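Chloramphenicol acetyltransferase (Bacteroides thetaiotaomicron, PDB 2I9D) probably transfers an acetyl group from acetyl-CoA to a hydroxyl of the antibiotic chloramphenicol. Local coordinates at residues Thr33-Cys38 with Arg186-Ile191; Tyr72-Asp77 with Thr194-Phe199; Ile92-Asn97 with Asp123-Asp128. One frame throughout, in Å; residues are numbered along the deposited sequence.

Contact 1: Thr33-Cys38 with Arg186-Ile191; sequences TSEVEC and RLVMPI
Val36 and Met189, a selenomethionine, form the central hydrogen-bonded pair of an antiparallel ladder. Val36 N lies 3.0 Å from Met189 O, and Met189 N lies 2.9 Å from Val36 O. Ser34 and Ile191 make a second such pair, with Ile191 N 2.9 Å from Ser34 O. The ladder ends where Cys38 N reaches Leu187 O at 3.0 Å, just before helix 39-47. The pairs Glu35-Pro190 and Glu37-Val188 are non-hydrogen-bonded and closer in CA spacing. The missing N-H of Pro190 therefore costs this ladder nothing; its backbone bond is to Gly178.

At the far end Glu37 and Arg186 attract only loosely. Glu37 OE1 is 3.8 Å from Arg186 NE and well out of the guanidinium plane, so charge alone acts.

The face of Val36, Met189 and Ile191 is mostly apolar, Ser34 being its polar residue. Val36 CG2 touches Met189 CG at 3.7 Å. Cys38 SG lies between its backbone N and carbonyl carbon (chi1 52°), which brings it to 3.6 Å from Met189 CG. Helices 202-216 and 52-66 cover this side.

Glu35 has its main ion pair with Arg183 of the second subunit, and Ser34 OG bonds to Tyr156 O of that subunit. Thr33 pairs with an antiparallel strand there, so the sheet runs on across the interface. Backbone bonds therefore hold strand 29-37 to strand 186-196, while Ser34 and Glu35 serve the subunit interface.

Contact 2: Tyr72-Asp77 with Thr194-Phe199; sequences YRIDPD and TIHHGF
At the end of strand 186-196 in this chloramphenicol acetyltransferase fold, Phe199 packs on Tyr72 of the small antiparallel sheet. It follows closely on His197, the predicted proton acceptor of the active site. The contact thus joins strand 72-74, an outer strand of that sheet, to the turn that holds His197. His197 itself does not touch segment 72-77; its ring stacks on Phe22, and it packs on Thr163 of the second subunit.

Phe199 carries most of the contact. Tyr72 CB sits over one face of the Phe199 ring, 3.6 Å from its centroid, in a CH-pi contact. The two rings are oblique, with planes at 39°. Tyr72 sends its own ring onward to meet Trp13. The far end of the Phe199 ring meets the chain after Tyr72: Phe199 CZ is 3.7 Å from Arg73 C and 3.8 Å from Ile74 CG1.

Ile74 also reaches His196, crossing it at about a right angle. The imidazole is turned by chi1 of -167°, with CG opposite the backbone N, which directs it to Ile74. Its ND1 takes the N-H of Gly198 nearly in the ring plane. Ile74 CD1 approaches the other ring nitrogen, His196 NE2, obliquely at 3.8 Å.

Contact 3: Ile92-Asn97 with Asp123-Asp128; sequences IKIKEN and DAIPED
Ile125 meets two isoleucines of the segment 92-97 with two different branches. Its CD1 presses on the branch point of Ile92, with Ile125 CD1 only 3.3 Å from Ile92 CB. This is tighter than usual for two carbons. The same methyl also touches both branches of Ile92, so it sits against the root of that side chain and not its tip. The other branch of Ile125 turns to Ile94. Ile125 CG2 is 3.5 Å from Ile94 CG2, and the two side chains cross at about a right angle.

Ile94 has CG1 between its backbone N and carbonyl carbon, chi1 63°. From there its extended chain runs along the backbone of the other segment. Ile94 CD1 ends 3.7 Å from Glu127 O, while Ile94 CG2 is 4.0 Å from Pro126 O.

The contact lies at the end of strand 87-93 in the mixed six-stranded sheet, where the chain leaves the strand to turn back into strand 100-105. The opposing residues Ile125-Asp128 belong to the loop after helix 111-124. The strand end and the loop after it pack on this loop at the surface.

Beyond the isoleucines the contact becomes polar. Lys95 stretches out beyond CG and passes Glu127, with Lys95 CE 3.9 Å from Glu127 O. Its ammonium forms a salt bridge with Asp128, Lys95 NZ to Asp128 OD1 3.3 Å, which is weak as a hydrogen bond.

Strand 100-105 backs the apolar part. Ile92 rests on Phe105, Ile94 and Pro126 on Phe101, and Ile125 on Thr103. Nearby, Lys93 packs on His203 of the third subunit and Asn97 on Glu14 of that subunit.

Overall arrangement
Contacts 1 and 2 share strand 186-196: contact 1 takes its first half, and contact 2 takes its end and the turn beyond. Their centres are about 26 Å apart, on opposite sides of the chain's centre. Contact 1 is buried and depends on backbone hydrogen bonds between neighbouring strands. Contact 2 is partly buried and rests on an aromatic ring, linking the small sheet to the turn with His197. Contact 3 lies at the surface, at the end of strand 87-93 in the same large sheet that holds strand 186-196. It combines aliphatic packing with a salt bridge. Its nearest atoms are about 13 Å from contact 1 and about 18 Å from contact 2.

Contact 1: Thr33-Cys38 with Arg186-Ile191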
loop_
_atom_site.group_PDB
_atom_site.type_symbol
_atom_site.label_atom_id
_atom_site.label_comp_id
_atom_site.label_asym_id
_atom_site.label_seq_id
_atom_site.Cartn_x
_atom_site.Cartn_y
_atom_site.Cartn_z
ATOM N N THR A 33 4.624 4.541 0.459
ATOM C CA THR A 33 4.855 5.002 1.831
ATOM C C THR A 33 6.357 5.041 2.134
ATOM O O THR A 33 7.095 4.105 1.786
ATOM C CB THR A 33 4.150 4.099 2.852
ATOM O OG1 THR A 33 2.791 3.939 2.450
ATOM C CG2 THR A 33 4.216 4.701 4.259
ATOM N N SER A 34 6.803 6.107 2.783
ATOM C CA SER A 34 8.187 6.205 3.227
ATOM C C SER A 34 8.203 6.873 4.590
ATOM O O SER A 34 7.154 7.240 5.101
ATOM C CB SER A 34 9.049 6.982 2.202
ATOM O OG SER A 34 10.400 7.095 2.644
ATOM N N GLU A 35 9.378 7.021 5.191
ATOM C CA GLU A 35 9.489 7.601 6.525
ATOM C C GLU A 35 10.428 8.775 6.481
ATOM O O GLU A 35 11.381 8.769 5.704
ATOM C CB GLU A 35 9.926 6.569 7.561
ATOM C CG GLU A 35 11.073 5.662 7.144
ATOM C CD GLU A 35 11.673 4.891 8.313
ATOM O OE1 GLU A 35 11.076 3.859 8.729
ATOM O OE2 GLU A 35 12.745 5.339 8.807
ATOM N N VAL A 36 10.112 9.816 7.246
ATOM C CA VAL A 36 10.950 10.990 7.308
ATOM C C VAL A 36 11.295 11.264 8.752
ATOM O O VAL A 36 10.486 11.008 9.668
ATOM C CB VAL A 36 10.298 12.295 6.694
ATOM C CG1 VAL A 36 10.124 12.195 5.183
ATOM C CG2 VAL A 36 8.985 12.697 7.415
ATOM N N GLU A 37 12.501 11.793 8.945
ATOM C CA GLU A 37 12.901 12.348 10.232
ATOM C C GLU A 37 12.207 13.655 10.419
ATOM O O GLU A 37 12.040 14.413 9.472
ATOM C CB GLU A 37 14.412 12.558 10.298
ATOM C CG GLU A 37 15.130 11.302 10.683
ATOM C CD GLU A 37 16.639 11.506 10.828
ATOM O OE1 GLU A 37 17.056 12.604 11.272
ATOM O OE2 GLU A 37 17.384 10.552 10.506
ATOM N N CYS A 38 11.791 13.909 11.652
ATOM C CA CYS A 38 11.011 15.093 11.969
ATOM C C CYS A 38 11.284 15.579 13.398
ATOM O O CYS A 38 10.469 16.317 13.967
ATOM C CB CYS A 38 9.516 14.789 11.769
ATOM S SG CYS A 38 8.967 13.315 12.629
ATOM N N ARG A 186 16.085 8.371 16.887
ATOM C CA ARG A 186 15.592 9.487 16.051
ATOM C C ARG A 186 14.073 9.465 15.838
ATOM O O ARG A 186 13.455 8.402 15.665
ATOM C CB ARG A 186 16.308 9.548 14.700
ATOM C CG ARG A 186 17.824 9.279 14.798
ATOM C CD ARG A 186 18.675 10.252 13.972
ATOM N NE ARG A 186 18.707 11.597 14.564
ATOM C CZ ARG A 186 19.745 12.122 15.221
ATOM N NH1 ARG A 186 20.874 11.428 15.379
ATOM N NH2 ARG A 186 19.656 13.356 15.712
ATOM N N LEU A 187 13.480 10.653 15.865
ATOM C CA LEU A 187 12.053 10.790 15.645
ATOM C C LEU A 187 11.766 10.708 14.148
ATOM O O LEU A 187 12.325 11.465 13.364
ATOM C CB LEU A 187 11.506 12.084 16.247
ATOM C CG LEU A 187 9.985 12.116 16.402
ATOM C CD1 LEU A 187 9.465 11.175 17.539
ATOM C CD2 LEU A 187 9.537 13.566 16.597
ATOM N N VAL A 188 10.915 9.750 13.779
ATOM C CA VAL A 188 10.505 9.514 12.386
ATOM C C VAL A 188 8.966 9.353 12.318
ATOM O O VAL A 188 8.322 8.910 13.291
ATOM C CB VAL A 188 11.175 8.229 11.797
ATOM C CG1 VAL A 188 12.699 8.348 11.763
ATOM C CG2 VAL A 188 10.769 6.978 12.610
HETATM N N MSE A 189 8.379 9.695 11.178
HETATM C CA MSE A 189 6.943 9.515 10.984
HETATM C C MSE A 189 6.743 8.969 9.591
HETATM O O MSE A 189 7.603 9.225 8.750
HETATM C CB MSE A 189 6.212 10.838 11.148
HETATM C CG MSE A 189 6.658 11.920 10.201
HETATM SE SE MSE A 189 5.677 13.600 10.536
HETATM C CE MSE A 189 3.930 13.024 9.807
ATOM N N PRO A 190 5.650 8.185 9.347
ATOM C CA PRO A 190 5.378 7.711 7.982
ATOM C C PRO A 190 4.474 8.654 7.164
ATOM O O PRO A 190 3.590 9.323 7.707
ATOM C CB PRO A 190 4.719 6.337 8.207
ATOM C CG PRO A 190 4.062 6.446 9.587
ATOM C CD PRO A 190 4.647 7.655 10.296
ATOM N N ILE A 191 4.742 8.735 5.867
ATOM C CA ILE A 191 3.917 9.505 4.951
ATOM C C ILE A 191 3.683 8.673 3.704
ATOM O O ILE A 191 4.624 8.238 3.050
ATOM C CB ILE A 191 4.512 10.905 4.634
ATOM C CG1 ILE A 191 4.759 11.712 5.941
ATOM C CG2 ILE A 191 3.611 11.676 3.629
ATOM C CD1 ILE A 191 5.447 13.037 5.767
#

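Contact 2: Tyr72-Asp77 with Thr194-Phe199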
loop_
_atom_site.group_PDB
_atom_site.type_symbol
_atom_site.label_atom_id
_atom_site.label_comp_id
_atom_site.label_asym_id
_atom_site.label_seq_id
_atom_site.Cartn_x
_atom_site.Cartn_y
_atom_site.Cartn_z
ATOM N N TYR A 72 0.892 19.156 -11.643
ATOM C CA TYR A 72 0.208 18.727 -12.850
ATOM C C TYR A 72 -1.072 17.999 -12.480
ATOM O O TYR A 72 -1.064 17.154 -11.561
ATOM C CB TYR A 72 1.096 17.790 -13.674
ATOM C CG TYR A 72 2.163 18.509 -14.480
ATOM C CD1 TYR A 72 2.068 18.612 -15.866
ATOM C CD2 TYR A 72 3.270 19.109 -13.834
ATOM C CE1 TYR A 72 3.051 19.282 -16.589
ATOM C CE2 TYR A 72 4.241 19.782 -14.542
ATOM C CZ TYR A 72 4.133 19.869 -15.920
ATOM O OH TYR A 72 5.126 20.533 -16.616
ATOM N N ARG A 73 -2.154 18.331 -13.197
ATOM C CA ARG A 73 -3.475 17.753 -12.996
ATOM C C ARG A 73 -4.160 17.447 -14.326
ATOM O O ARG A 73 -3.816 18.024 -15.370
ATOM C CB ARG A 73 -4.369 18.695 -12.174
ATOM C CG ARG A 73 -3.817 19.094 -10.827
ATOM C CD ARG A 73 -3.895 17.961 -9.763
ATOM N NE ARG A 73 -3.335 18.409 -8.479
ATOM C CZ ARG A 73 -2.046 18.342 -8.123
ATOM N NH1 ARG A 73 -1.135 17.827 -8.931
ATOM N NH2 ARG A 73 -1.663 18.758 -6.931
ATOM N N ILE A 74 -5.091 16.501 -14.301
ATOM C CA ILE A 74 -5.982 16.289 -15.419
ATOM C C ILE A 74 -7.212 17.084 -15.005
ATOM O O ILE A 74 -7.899 16.712 -14.029
ATOM C CB ILE A 74 -6.355 14.798 -15.633
ATOM C CG1 ILE A 74 -5.107 13.929 -15.872
ATOM C CG2 ILE A 74 -7.382 14.666 -16.783
ATOM C CD1 ILE A 74 -5.392 12.447 -16.210
ATOM N N ASP A 75 -7.469 18.191 -15.704
ATOM C CA ASP A 75 -8.605 19.062 -15.380
ATOM C C ASP A 75 -9.971 18.415 -15.698
ATOM O O ASP A 75 -10.021 17.379 -16.362
ATOM C CB ASP A 75 -8.433 20.425 -16.056
ATOM C CG ASP A 75 -8.073 21.543 -15.067
ATOM O OD1 ASP A 75 -7.921 21.292 -13.831
ATOM O OD2 ASP A 75 -7.953 22.708 -15.543
ATOM N N PRO A 76 -11.082 19.000 -15.184
ATOM C CA PRO A 76 -12.420 18.423 -15.422
ATOM C C PRO A 76 -12.712 18.093 -16.887
ATOM O O PRO A 76 -13.352 17.098 -17.174
ATOM C CB PRO A 76 -13.376 19.506 -14.906
ATOM C CG PRO A 76 -12.581 20.286 -13.924
ATOM C CD PRO A 76 -11.139 20.186 -14.300
ATOM N N ASP A 77 -12.216 18.918 -17.796
ATOM C CA ASP A 77 -12.407 18.722 -19.242
ATOM C C ASP A 77 -11.438 17.701 -19.849
ATOM O O ASP A 77 -11.420 17.503 -21.068
ATOM C CB ASP A 77 -12.280 20.076 -19.963
ATOM C CG ASP A 77 -10.933 20.752 -19.720
ATOM O OD1 ASP A 77 -10.130 20.277 -18.866
ATOM O OD2 ASP A 77 -10.672 21.785 -20.386
ATOM N N THR A 194 -0.613 8.854 -2.958
ATOM C CA THR A 194 -1.117 8.287 -4.193
ATOM C C THR A 194 -1.065 9.346 -5.298
ATOM O O THR A 194 -1.645 10.416 -5.179
ATOM C CB THR A 194 -2.524 7.717 -3.978
ATOM O OG1 THR A 194 -2.409 6.649 -3.055
ATOM C CG2 THR A 194 -3.160 7.173 -5.276
ATOM N N ILE A 195 -0.311 9.057 -6.348
ATOM C CA ILE A 195 -0.102 10.030 -7.407
ATOM C C ILE A 195 -0.445 9.395 -8.756
ATOM O O ILE A 195 -0.672 8.191 -8.820
ATOM C CB ILE A 195 1.354 10.711 -7.356
ATOM C CG1 ILE A 195 2.504 9.680 -7.248
ATOM C CG2 ILE A 195 1.434 11.723 -6.173
ATOM C CD1 ILE A 195 2.644 8.705 -8.423
ATOM N N HIS A 196 -0.535 10.208 -9.808
ATOM C CA HIS A 196 -0.761 9.681 -11.154
ATOM C C HIS A 196 0.617 9.430 -11.767
ATOM O O HIS A 196 1.416 10.346 -11.844
ATOM C CB HIS A 196 -1.530 10.713 -11.990
ATOM C CG HIS A 196 -2.077 10.173 -13.267
ATOM N ND1 HIS A 196 -1.273 9.776 -14.311
ATOM C CD2 HIS A 196 -3.354 10.002 -13.686
ATOM C CE1 HIS A 196 -2.025 9.342 -15.304
ATOM N NE2 HIS A 196 -3.293 9.495 -14.960
ATOM N N HIS A 197 0.897 8.203 -12.190
ATOM C CA HIS A 197 2.218 7.867 -12.724
ATOM C C HIS A 197 2.556 8.620 -14.042
ATOM O O HIS A 197 3.742 8.724 -14.420
ATOM C CB HIS A 197 2.332 6.350 -12.945
ATOM C CG HIS A 197 3.736 5.823 -12.894
ATOM N ND1 HIS A 197 4.838 6.582 -13.237
ATOM C CD2 HIS A 197 4.213 4.594 -12.572
ATOM C CE1 HIS A 197 5.929 5.848 -13.104
ATOM N NE2 HIS A 197 5.578 4.643 -12.695
ATOM N N GLY A 198 1.528 9.105 -14.750
ATOM C CA GLY A 198 1.719 9.938 -15.942
ATOM C C GLY A 198 2.500 11.212 -15.659
ATOM O O GLY A 198 3.198 11.722 -16.536
ATOM N N PHE A 199 2.413 11.697 -14.419
ATOM C CA PHE A 199 3.038 12.955 -14.005
ATOM C C PHE A 199 4.291 12.799 -13.161
ATOM O O PHE A 199 5.112 13.715 -13.091
ATOM C CB PHE A 199 2.050 13.826 -13.202
ATOM C CG PHE A 199 0.802 14.212 -13.947
ATOM C CD1 PHE A 199 0.868 14.750 -15.228
ATOM C CD2 PHE A 199 -0.454 14.090 -13.338
ATOM C CE1 PHE A 199 -0.290 15.131 -15.910
ATOM C CE2 PHE A 199 -1.625 14.461 -14.012
ATOM C CZ PHE A 199 -1.547 14.987 -15.296
#

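Contact 3: Ile92-Asn97 with Asp123-Asp128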
loop_
_atom_site.group_PDB
_atom_site.type_symbol
_atom_site.label_atom_id
_atom_site.label_comp_id
_atom_site.label_asym_id
_atom_site.label_seq_id
_atom_site.Cartn_x
_atom_site.Cartn_y
_atom_site.Cartn_z
ATOM N N ILE A 92 -9.913 17.772 9.260
ATOM C CA ILE A 92 -9.709 18.122 10.651
ATOM C C ILE A 92 -10.687 17.387 11.564
ATOM O O ILE A 92 -11.909 17.503 11.400
ATOM C CB ILE A 92 -9.735 19.665 10.855
ATOM C CG1 ILE A 92 -8.739 20.322 9.881
ATOM C CG2 ILE A 92 -9.399 20.023 12.319
ATOM C CD1 ILE A 92 -7.245 19.836 10.072
ATOM N N LYS A 93 -10.146 16.599 12.498
ATOM C CA LYS A 93 -10.978 15.881 13.457
ATOM C C LYS A 93 -11.716 16.897 14.336
ATOM O O LYS A 93 -11.095 17.798 14.895
ATOM C CB LYS A 93 -10.132 14.931 14.308
ATOM C CG LYS A 93 -10.927 13.988 15.233
ATOM C CD LYS A 93 -9.994 13.472 16.322
ATOM C CE LYS A 93 -10.438 12.132 16.894
ATOM N NZ LYS A 93 -9.710 11.825 18.149
ATOM N N ILE A 94 -13.044 16.767 14.402
ATOM C CA ILE A 94 -13.903 17.691 15.159
ATOM C C ILE A 94 -14.528 17.045 16.406
ATOM O O ILE A 94 -14.922 17.756 17.324
ATOM C CB ILE A 94 -15.024 18.382 14.280
ATOM C CG1 ILE A 94 -16.007 17.361 13.697
ATOM C CG2 ILE A 94 -14.408 19.269 13.201
ATOM C CD1 ILE A 94 -16.969 17.909 12.632
ATOM N N LYS A 95 -14.617 15.714 16.437
ATOM C CA LYS A 95 -15.198 14.996 17.581
ATOM C C LYS A 95 -14.354 13.791 17.977
ATOM O O LYS A 95 -13.622 13.228 17.155
ATOM C CB LYS A 95 -16.642 14.562 17.279
ATOM C CG LYS A 95 -17.657 15.708 17.379
ATOM C CD LYS A 95 -19.074 15.288 17.031
ATOM C CE LYS A 95 -19.962 16.537 16.868
ATOM N NZ LYS A 95 -21.258 16.265 16.138
ATOM N N GLU A 96 -14.476 13.386 19.237
ATOM C CA GLU A 96 -13.662 12.290 19.772
ATOM C C GLU A 96 -13.988 10.889 19.221
ATOM O O GLU A 96 -13.203 9.956 19.418
ATOM C CB GLU A 96 -13.658 12.310 21.310
ATOM C CG GLU A 96 -12.815 13.463 21.891
ATOM C CD GLU A 96 -11.521 13.721 21.082
ATOM O OE1 GLU A 96 -10.525 12.975 21.300
ATOM O OE2 GLU A 96 -11.505 14.666 20.231
ATOM N N ASN A 97 -15.124 10.764 18.529
ATOM C CA ASN A 97 -15.517 9.523 17.856
ATOM C C ASN A 97 -15.025 9.451 16.404
ATOM O O ASN A 97 -15.475 8.583 15.627
ATOM C CB ASN A 97 -17.029 9.405 17.841
ATOM C CG ASN A 97 -17.662 10.416 16.906
ATOM O OD1 ASN A 97 -17.076 11.476 16.653
ATOM N ND2 ASN A 97 -18.832 10.087 16.358
ATOM N N ASP A 123 -9.442 27.282 14.206
ATOM C CA ASP A 123 -10.311 27.898 15.218
ATOM C C ASP A 123 -11.730 28.177 14.694
ATOM O O ASP A 123 -12.695 28.041 15.444
ATOM C CB ASP A 123 -9.681 29.187 15.794
ATOM C CG ASP A 123 -8.436 28.906 16.651
ATOM O OD1 ASP A 123 -8.329 27.781 17.237
ATOM O OD2 ASP A 123 -7.562 29.821 16.732
ATOM N N ALA A 124 -11.843 28.555 13.419
ATOM C CA ALA A 124 -13.155 28.798 12.788
ATOM C C ALA A 124 -13.929 27.529 12.348
ATOM O O ALA A 124 -15.104 27.622 11.966
ATOM C CB ALA A 124 -13.004 29.755 11.598
ATOM N N ILE A 125 -13.291 26.357 12.398
ATOM C CA ILE A 125 -13.951 25.124 11.986
ATOM C C ILE A 125 -15.316 24.903 12.676
ATOM O O ILE A 125 -15.425 25.015 13.900
ATOM C CB ILE A 125 -13.013 23.900 12.125
ATOM C CG1 ILE A 125 -12.168 23.780 10.866
ATOM C CG2 ILE A 125 -13.799 22.609 12.316
ATOM C CD1 ILE A 125 -11.569 22.449 10.676
ATOM N N PRO A 126 -16.366 24.602 11.875
ATOM C CA PRO A 126 -17.713 24.421 12.414
ATOM C C PRO A 126 -17.820 23.223 13.367
ATOM O O PRO A 126 -17.113 22.235 13.174
ATOM C CB PRO A 126 -18.584 24.200 11.154
ATOM C CG PRO A 126 -17.701 23.891 10.094
ATOM C CD PRO A 126 -16.333 24.447 10.412
ATOM N N GLU A 127 -18.709 23.301 14.360
ATOM C CA GLU A 127 -18.847 22.229 15.367
ATOM C C GLU A 127 -19.357 20.948 14.727
ATOM O O GLU A 127 -18.980 19.846 15.133
ATOM C CB GLU A 127 -19.822 22.618 16.496
ATOM C CG GLU A 127 -19.707 24.052 17.021
ATOM C CD GLU A 127 -18.650 24.204 18.115
ATOM O OE1 GLU A 127 -18.434 23.216 18.872
ATOM O OE2 GLU A 127 -18.044 25.312 18.221
ATOM N N ASP A 128 -20.265 21.105 13.770
ATOM C CA ASP A 128 -20.808 19.995 13.016
ATOM C C ASP A 128 -20.658 20.388 11.561
ATOM O O ASP A 128 -20.406 21.553 11.248
ATOM C CB ASP A 128 -22.279 19.746 13.357
ATOM C CG ASP A 128 -22.655 18.254 13.262
ATOM O OD1 ASP A 128 -21.735 17.406 13.062
ATOM O OD2 ASP A 128 -23.869 17.929 13.382
#